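Local coordinates for protein SAM-dependent methyltransferase (Pyrococcus horikoshii, PDB 1WZN) that probably transfers a methyl group from S-adenosylmethionine to an acceptor that is not specified, and is seen here with the by-product S-adenosylhomocysteine bound, at residues E214-L217 against L218-Y222; E235-P238 against N239-R242; I100-K103 against N104-A108. One frame throughout, in Å; residues are numbered along the deposited sequence.

Interaction 1. Residues E214-L217 against L218-Y222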
loop_
_atom_site.group_PDB
_atom_site.type_symbol
_atom_site.label_atom_id
_atom_site.label_comp_id
_atom_site.label_asym_id
_atom_site.label_seq_id
_atom_site.Cartn_x
_atom_site.Cartn_y
_atom_site.Cartn_z
ATOM N N GLU A 214 -23.339 -18.178 4.629
ATOM C CA GLU A 214 -22.905 -19.446 5.213
ATOM C C GLU A 214 -23.579 -19.674 6.556
ATOM O O GLU A 214 -24.114 -20.749 6.825
ATOM C CB GLU A 214 -21.400 -19.454 5.452
ATOM C CG GLU A 214 -20.543 -19.764 4.263
ATOM C CD GLU A 214 -19.078 -19.681 4.621
ATOM O OE1 GLU A 214 -18.243 -20.170 3.853
ATOM O OE2 GLU A 214 -18.760 -19.119 5.684
ATOM N N VAL A 215 -23.528 -18.662 7.411
ATOM C CA VAL A 215 -24.139 -18.783 8.725
ATOM C C VAL A 215 -25.639 -19.032 8.596
ATOM O O VAL A 215 -26.190 -19.866 9.313
ATOM C CB VAL A 215 -23.890 -17.526 9.575
ATOM C CG1 VAL A 215 -24.468 -17.727 10.978
ATOM C CG2 VAL A 215 -22.388 -17.259 9.669
ATOM N N ARG A 216 -26.297 -18.324 7.681
ATOM C CA ARG A 216 -27.731 -18.515 7.486
ATOM C C ARG A 216 -28.040 -19.947 7.054
ATOM O O ARG A 216 -28.961 -20.576 7.581
ATOM C CB ARG A 216 -28.288 -17.527 6.453
ATOM C CG ARG A 216 -29.744 -17.810 6.089
ATOM C CD ARG A 216 -30.389 -16.705 5.261
ATOM N NE ARG A 216 -29.744 -16.507 3.968
ATOM C CZ ARG A 216 -29.622 -17.443 3.032
ATOM N NH1 ARG A 216 -30.101 -18.664 3.234
ATOM N NH2 ARG A 216 -29.019 -17.154 1.890
ATOM N N LEU A 217 -27.267 -20.465 6.102
ATOM C CA LEU A 217 -27.461 -21.830 5.615
ATOM C C LEU A 217 -27.262 -22.846 6.733
ATOM O O LEU A 217 -27.955 -23.863 6.795
ATOM C CB LEU A 217 -26.481 -22.144 4.479
ATOM C CG LEU A 217 -26.665 -21.412 3.150
ATOM C CD1 LEU A 217 -25.487 -21.731 2.238
ATOM C CD2 LEU A 217 -27.984 -21.832 2.501
ATOM N N LEU A 218 -26.303 -22.582 7.613
ATOM C CA LEU A 218 -26.047 -23.496 8.715
ATOM C C LEU A 218 -27.124 -23.367 9.792
ATOM O O LEU A 218 -27.488 -24.350 10.429
ATOM C CB LEU A 218 -24.663 -23.223 9.313
ATOM C CG LEU A 218 -23.485 -23.553 8.389
ATOM C CD1 LEU A 218 -22.207 -22.925 8.924
ATOM C CD2 LEU A 218 -23.341 -25.060 8.271
ATOM N N ALA A 219 -27.641 -22.155 9.972
ATOM C CA ALA A 219 -28.665 -21.882 10.984
ATOM C C ALA A 219 -30.087 -22.288 10.590
ATOM O O ALA A 219 -30.864 -22.729 11.439
ATOM C CB ALA A 219 -28.644 -20.408 11.345
ATOM N N GLU A 220 -30.433 -22.131 9.314
ATOM C CA GLU A 220 -31.779 -22.478 8.853
ATOM C C GLU A 220 -32.111 -23.940 9.115
ATOM O O GLU A 220 -33.273 -24.335 9.098
ATOM C CB GLU A 220 -31.940 -22.170 7.359
ATOM C CG GLU A 220 -31.818 -20.692 7.023
ATOM C CD GLU A 220 -32.080 -20.392 5.557
ATOM O OE1 GLU A 220 -31.647 -21.194 4.699
ATOM O OE2 GLU A 220 -32.705 -19.349 5.268
ATOM N N LYS A 221 -31.085 -24.740 9.364
ATOM C CA LYS A 221 -31.278 -26.154 9.632
ATOM C C LYS A 221 -31.800 -26.387 11.056
ATOM O O LYS A 221 -32.265 -27.481 11.374
ATOM C CB LYS A 221 -29.949 -26.892 9.450
ATOM C CG LYS A 221 -29.238 -26.606 8.122
ATOM C CD LYS A 221 -27.895 -27.330 8.047
ATOM C CE LYS A 221 -27.228 -27.144 6.686
ATOM N NZ LYS A 221 -28.067 -27.672 5.568
ATOM N N TYR A 222 -31.749 -25.357 11.898
ATOM C CA TYR A 222 -32.162 -25.498 13.298
ATOM C C TYR A 222 -33.240 -24.541 13.801
ATOM O O TYR A 222 -33.806 -24.751 14.873
ATOM C CB TYR A 222 -30.921 -25.380 14.186
ATOM C CG TYR A 222 -29.853 -26.382 13.826
ATOM C CD1 TYR A 222 -29.971 -27.717 14.204
ATOM C CD2 TYR A 222 -28.751 -26.010 13.048
ATOM C CE1 TYR A 222 -29.028 -28.657 13.819
ATOM C CE2 TYR A 222 -27.799 -26.947 12.656
ATOM C CZ TYR A 222 -27.945 -28.268 13.044
ATOM O OH TYR A 222 -27.014 -29.207 12.663
#
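R216 and E220 lie side by side one helical turn apart, and their charged ends meet in an i to i+4 salt bridge. R216 NH1 sits 3.3 Å from E220 OE1; to E220 OE2 it gives a weak hydrogen bond of 3.4 Å. The carboxylate comes at the edge of the guanidinium, yet the two planes are turned 54° apart, so this is no flat two-pronged pair. R216 sends CG away from its own backbone N (chi1 173°) and then bends at chi3, which brings NH1 alongside the E220 carboxylate. The aliphatic part joins in, with R216 CG 3.4 Å from E220 OE2. With an alanine at E220, NH1 would probably lose this partner within its own helical turn, leaving R216 to rely more on E121 of the second subunit. The next residue, K221, lays its chain along the carbonyl of L217, its CG 3.3 Å from L217 O.

Behind these side chains the backbone supplies the spacing: L218 N and A219 N bond to the carbonyls of E214 and V215, and E220 N to R216 O at 2.8 Å. R216 has a stronger partner in E121 of the second subunit, reached through NH2, and L218 packs on L217 of that subunit. Within the chain, R216 and A219 of helix 212-219, together with E220, touch V226 of strand 225-230; L218, and K221 after it, touch R125 of helix 121-134.

Interaction 2. Residues E235-P238 against N239-R242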
loop_
_atom_site.group_PDB
_atom_site.type_symbol
_atom_site.label_atom_id
_atom_site.label_comp_id
_atom_site.label_asym_id
_atom_site.label_seq_id
_atom_site.Cartn_x
_atom_site.Cartn_y
_atom_site.Cartn_z
ATOM N N GLU A 235 -32.295 -4.632 9.046
ATOM C CA GLU A 235 -32.212 -4.655 7.592
ATOM C C GLU A 235 -30.755 -4.943 7.250
ATOM O O GLU A 235 -29.887 -4.898 8.127
ATOM C CB GLU A 235 -32.647 -3.307 7.002
ATOM C CG GLU A 235 -31.863 -2.107 7.510
ATOM C CD GLU A 235 -32.374 -0.785 6.948
ATOM O OE1 GLU A 235 -33.567 -0.469 7.144
ATOM O OE2 GLU A 235 -31.581 -0.058 6.311
ATOM N N LEU A 236 -30.485 -5.255 5.989
ATOM C CA LEU A 236 -29.122 -5.535 5.560
ATOM C C LEU A 236 -28.806 -4.666 4.353
ATOM O O LEU A 236 -29.497 -4.731 3.342
ATOM C CB LEU A 236 -28.967 -7.011 5.187
ATOM C CG LEU A 236 -27.564 -7.485 4.787
ATOM C CD1 LEU A 236 -26.632 -7.422 5.993
ATOM C CD2 LEU A 236 -27.635 -8.911 4.255
ATOM N N SER A 237 -27.775 -3.837 4.470
ATOM C CA SER A 237 -27.375 -2.969 3.373
ATOM C C SER A 237 -26.103 -3.526 2.744
ATOM O O SER A 237 -25.263 -4.109 3.429
ATOM C CB SER A 237 -27.141 -1.543 3.878
ATOM O OG SER A 237 -28.336 -1.003 4.418
ATOM N N PRO A 238 -25.949 -3.344 1.424
ATOM C CA PRO A 238 -24.798 -3.816 0.646
ATOM C C PRO A 238 -23.426 -3.660 1.288
ATOM O O PRO A 238 -22.616 -4.587 1.262
ATOM C CB PRO A 238 -24.917 -3.019 -0.652
ATOM C CG PRO A 238 -26.396 -2.949 -0.841
ATOM C CD PRO A 238 -26.888 -2.600 0.560
ATOM N N ASN A 239 -23.166 -2.498 1.877
ATOM C CA ASN A 239 -21.862 -2.249 2.471
ATOM C C ASN A 239 -21.705 -2.442 3.980
ATOM O O ASN A 239 -20.675 -2.068 4.539
ATOM C CB ASN A 239 -21.391 -0.849 2.068
ATOM C CG ASN A 239 -21.326 -0.676 0.555
ATOM O OD1 ASN A 239 -20.632 -1.422 -0.138
ATOM N ND2 ASN A 239 -22.057 0.305 0.038
ATOM N N ASP A 240 -22.701 -3.032 4.641
ATOM C CA ASP A 240 -22.591 -3.263 6.084
ATOM C C ASP A 240 -21.357 -4.122 6.351
ATOM O O ASP A 240 -21.031 -5.005 5.554
ATOM C CB ASP A 240 -23.831 -3.981 6.632
ATOM C CG ASP A 240 -25.088 -3.128 6.562
ATOM O OD1 ASP A 240 -24.977 -1.882 6.559
ATOM O OD2 ASP A 240 -26.195 -3.708 6.528
ATOM N N MET A 241 -20.681 -3.873 7.470
ATOM C CA MET A 241 -19.476 -4.623 7.812
ATOM C C MET A 241 -19.570 -5.507 9.054
ATOM O O MET A 241 -18.661 -6.288 9.332
ATOM C CB MET A 241 -18.278 -3.674 7.933
ATOM C CG MET A 241 -17.723 -3.214 6.587
ATOM S SD MET A 241 -17.156 -4.599 5.546
ATOM C CE MET A 241 -15.499 -4.858 6.190
ATOM N N ARG A 242 -20.646 -5.373 9.821
ATOM C CA ARG A 242 -20.838 -6.239 10.981
ATOM C C ARG A 242 -22.221 -6.845 10.796
ATOM O O ARG A 242 -23.173 -6.149 10.452
ATOM C CB ARG A 242 -20.753 -5.474 12.303
ATOM C CG ARG A 242 -20.887 -6.403 13.517
ATOM C CD ARG A 242 -20.191 -5.837 14.745
ATOM N NE ARG A 242 -20.812 -4.605 15.216
ATOM C CZ ARG A 242 -21.624 -4.529 16.266
ATOM N NH1 ARG A 242 -21.915 -5.621 16.963
ATOM N NH2 ARG A 242 -22.137 -3.359 16.622
HETATM O O HOH W 1 -28.310 -2.143 7.657
#
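S237 and D240 hold each other through two hydrogen bonds, both given by backbone amides, one to a side-chain oxygen and one to a carbonyl. In the first, S237 N donates to D240 OD2 over 2.6 Å, nearly straight at 169°. The amide approaches from above the carboxylate plane, 51° out of it. D240 places its CG opposite its own carbonyl carbon (chi1 -67°), which turns the carboxylate back toward the start of the turn. In the second, D240 N returns a bond of 3.0 Å to S237 O, again almost straight at the hydrogen but well above the carbonyl plane.

Water adds a third polar link. A single molecule lies 2.9 Å from D240 OD2 and makes a weak bond with S237 OG; OD2 receives the amide and, probably for part of the time, a proton of the water.

The remaining contacts are van der Waals. S237 CB rests 3.5 Å from D240 OD1, and L236 CD1 reaches to 3.8 Å from D240 OD2 as the leucine crosses the aspartate. Against the second subunit, L236 packs on A179, P238 on E177 and N239 on V176.

The D240 N to S237 O bond closes a type I beta turn with P238 and N239 at its corners, and the side-chain bond ties the first residue's amide to the last residue's carboxylate. The turn forms part of the loop leading from strand 225-230 into strand 242-248.

Interaction 3. Residues I100-K103 against N104-A108; sequences IAFK and NEFDA
F106 drives its ring edge into the face of F102, and this T-shaped pair is the close-packed side of the contact. The ring planes stand at 90° with centroids 5.2 Å apart. F106 CE2 does the touching: it lies 3.6 Å from F102 CG, over the ring but displaced toward its rim. F102 carries its ring opposite its own carbonyl carbon (chi1 -60°), presenting that face to F106.

E105 bridges the packed and the outer sides. Its CG takes the crowded position between backbone N and carbonyl carbon (chi1 64°), and from there the chain reaches back across F102. E105 OE1 accepts a hydrogen bond of 3.2 Å from K103 N, on the anti side of the carboxylate. The other oxygen, OE2, comes to 3.7 Å from F102 CD1, approaching the ring obliquely; it also has a long, weak ion pair with R44.

K103 and N104 form the looser, exposed side. They meet mainly as neighbours in sequence, with N104 CB 3.3 Å from K103 O, and N104 ND2 is hydrogen-bonded to L135 O.

Inside the fold, the two phenylalanines face the central parallel strands: both touch L46 of strand 44-48, and F106 also reaches V67 of strand 65-70. Backbone bonds from N104, E105 and F106 to E133 and A134 join this entry into strand 106-111 to the end of helix 121-134.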
loop_
_atom_site.group_PDB
_atom_site.type_symbol
_atom_site.label_atom_id
_atom_site.label_comp_id
_atom_site.label_asym_id
_atom_site.label_seq_id
_atom_site.Cartn_x
_atom_site.Cartn_y
_atom_site.Cartn_z
ATOM N N ILE A 100 -24.001 -27.484 26.627
ATOM C CA ILE A 100 -25.175 -27.057 27.375
ATOM C C ILE A 100 -26.269 -28.103 27.211
ATOM O O ILE A 100 -26.312 -28.816 26.205
ATOM C CB ILE A 100 -25.712 -25.681 26.911
ATOM C CG1 ILE A 100 -26.117 -25.730 25.433
ATOM C CG2 ILE A 100 -24.662 -24.602 27.171
ATOM C CD1 ILE A 100 -26.766 -24.440 24.940
ATOM N N ALA A 101 -27.149 -28.197 28.203
ATOM C CA ALA A 101 -28.229 -29.175 28.154
ATOM C C ALA A 101 -29.570 -28.579 28.567
ATOM O O ALA A 101 -30.467 -29.294 29.024
ATOM C CB ALA A 101 -27.886 -30.366 29.046
ATOM N N PHE A 102 -29.708 -27.269 28.401
ATOM C CA PHE A 102 -30.949 -26.595 28.751
ATOM C C PHE A 102 -32.038 -27.066 27.802
ATOM O O PHE A 102 -31.789 -27.276 26.613
ATOM C CB PHE A 102 -30.766 -25.083 28.646
ATOM C CG PHE A 102 -29.697 -24.551 29.552
ATOM C CD1 PHE A 102 -29.866 -24.582 30.935
ATOM C CD2 PHE A 102 -28.517 -24.043 29.030
ATOM C CE1 PHE A 102 -28.868 -24.111 31.785
ATOM C CE2 PHE A 102 -27.515 -23.573 29.864
ATOM C CZ PHE A 102 -27.689 -23.605 31.250
ATOM N N LYS A 103 -33.248 -27.227 28.322
ATOM C CA LYS A 103 -34.346 -27.702 27.496
ATOM C C LYS A 103 -35.533 -26.755 27.471
ATOM O O LYS A 103 -36.283 -26.657 28.450
ATOM C CB LYS A 103 -34.807 -29.080 27.982
ATOM C CG LYS A 103 -33.687 -30.102 28.076
ATOM C CD LYS A 103 -33.118 -30.435 26.702
ATOM C CE LYS A 103 -31.828 -31.236 26.827
ATOM N NZ LYS A 103 -31.976 -32.366 27.791
ATOM N N ASN A 104 -35.687 -26.061 26.347
ATOM C CA ASN A 104 -36.791 -25.134 26.137
ATOM C C ASN A 104 -37.091 -24.305 27.382
ATOM O O ASN A 104 -38.218 -24.296 27.885
ATOM C CB ASN A 104 -38.019 -25.941 25.707
ATOM C CG ASN A 104 -37.656 -27.057 24.731
ATOM O OD1 ASN A 104 -37.509 -28.224 25.115
ATOM N ND2 ASN A 104 -37.477 -26.693 23.461
ATOM N N GLU A 105 -36.084 -23.588 27.873
ATOM C CA GLU A 105 -36.286 -22.794 29.074
ATOM C C GLU A 105 -35.837 -21.339 29.008
ATOM O O GLU A 105 -35.897 -20.628 30.007
ATOM C CB GLU A 105 -35.632 -23.499 30.262
ATOM C CG GLU A 105 -34.126 -23.636 30.178
ATOM C CD GLU A 105 -33.581 -24.491 31.308
ATOM O OE1 GLU A 105 -33.567 -25.738 31.172
ATOM O OE2 GLU A 105 -33.187 -23.916 32.343
ATOM N N PHE A 106 -35.393 -20.892 27.836
ATOM C CA PHE A 106 -34.970 -19.504 27.669
ATOM C C PHE A 106 -35.779 -18.834 26.570
ATOM O O PHE A 106 -36.089 -19.457 25.549
ATOM C CB PHE A 106 -33.476 -19.437 27.333
ATOM C CG PHE A 106 -32.588 -19.732 28.499
ATOM C CD1 PHE A 106 -32.396 -18.782 29.502
ATOM C CD2 PHE A 106 -31.971 -20.970 28.624
ATOM C CE1 PHE A 106 -31.605 -19.065 30.612
ATOM C CE2 PHE A 106 -31.175 -21.264 29.734
ATOM C CZ PHE A 106 -30.994 -20.307 30.730
ATOM N N ASP A 107 -36.142 -17.572 26.789
ATOM C CA ASP A 107 -36.903 -16.821 25.797
ATOM C C ASP A 107 -35.970 -16.373 24.685
ATOM O O ASP A 107 -36.394 -16.153 23.550
ATOM C CB ASP A 107 -37.548 -15.587 26.423
ATOM C CG ASP A 107 -38.490 -15.934 27.553
ATOM O OD1 ASP A 107 -39.333 -16.831 27.358
ATOM O OD2 ASP A 107 -38.385 -15.303 28.620
ATOM N N ALA A 108 -34.696 -16.217 25.027
ATOM C CA ALA A 108 -33.695 -15.811 24.048
ATOM C C ALA A 108 -32.328 -16.326 24.459
ATOM O O ALA A 108 -32.049 -16.528 25.643
ATOM C CB ALA A 108 -33.660 -14.290 23.921
#

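In the fold
Along the chain, interaction 3 comes first, then interaction 1, then interaction 2; they stand in series, and none nests within or crosses another. Interaction 3 closes the end of the loop from strand 91-94 just as strand 106-111 begins, on the parallel side of the mixed sheet. Interaction 1 lies along helix 212-219, which precedes strand 225-230, and interaction 2 turns the loop from that strand back into strand 242-248. The last two belong to the antiparallel end of the sheet, by way of strands 225-230 and 242-248, and both touch the second subunit. Interactions 2 and 3 are farthest apart, with centres 30 Å from each other. Helix 121-134 links interactions 1 and 3, since both have partners on it.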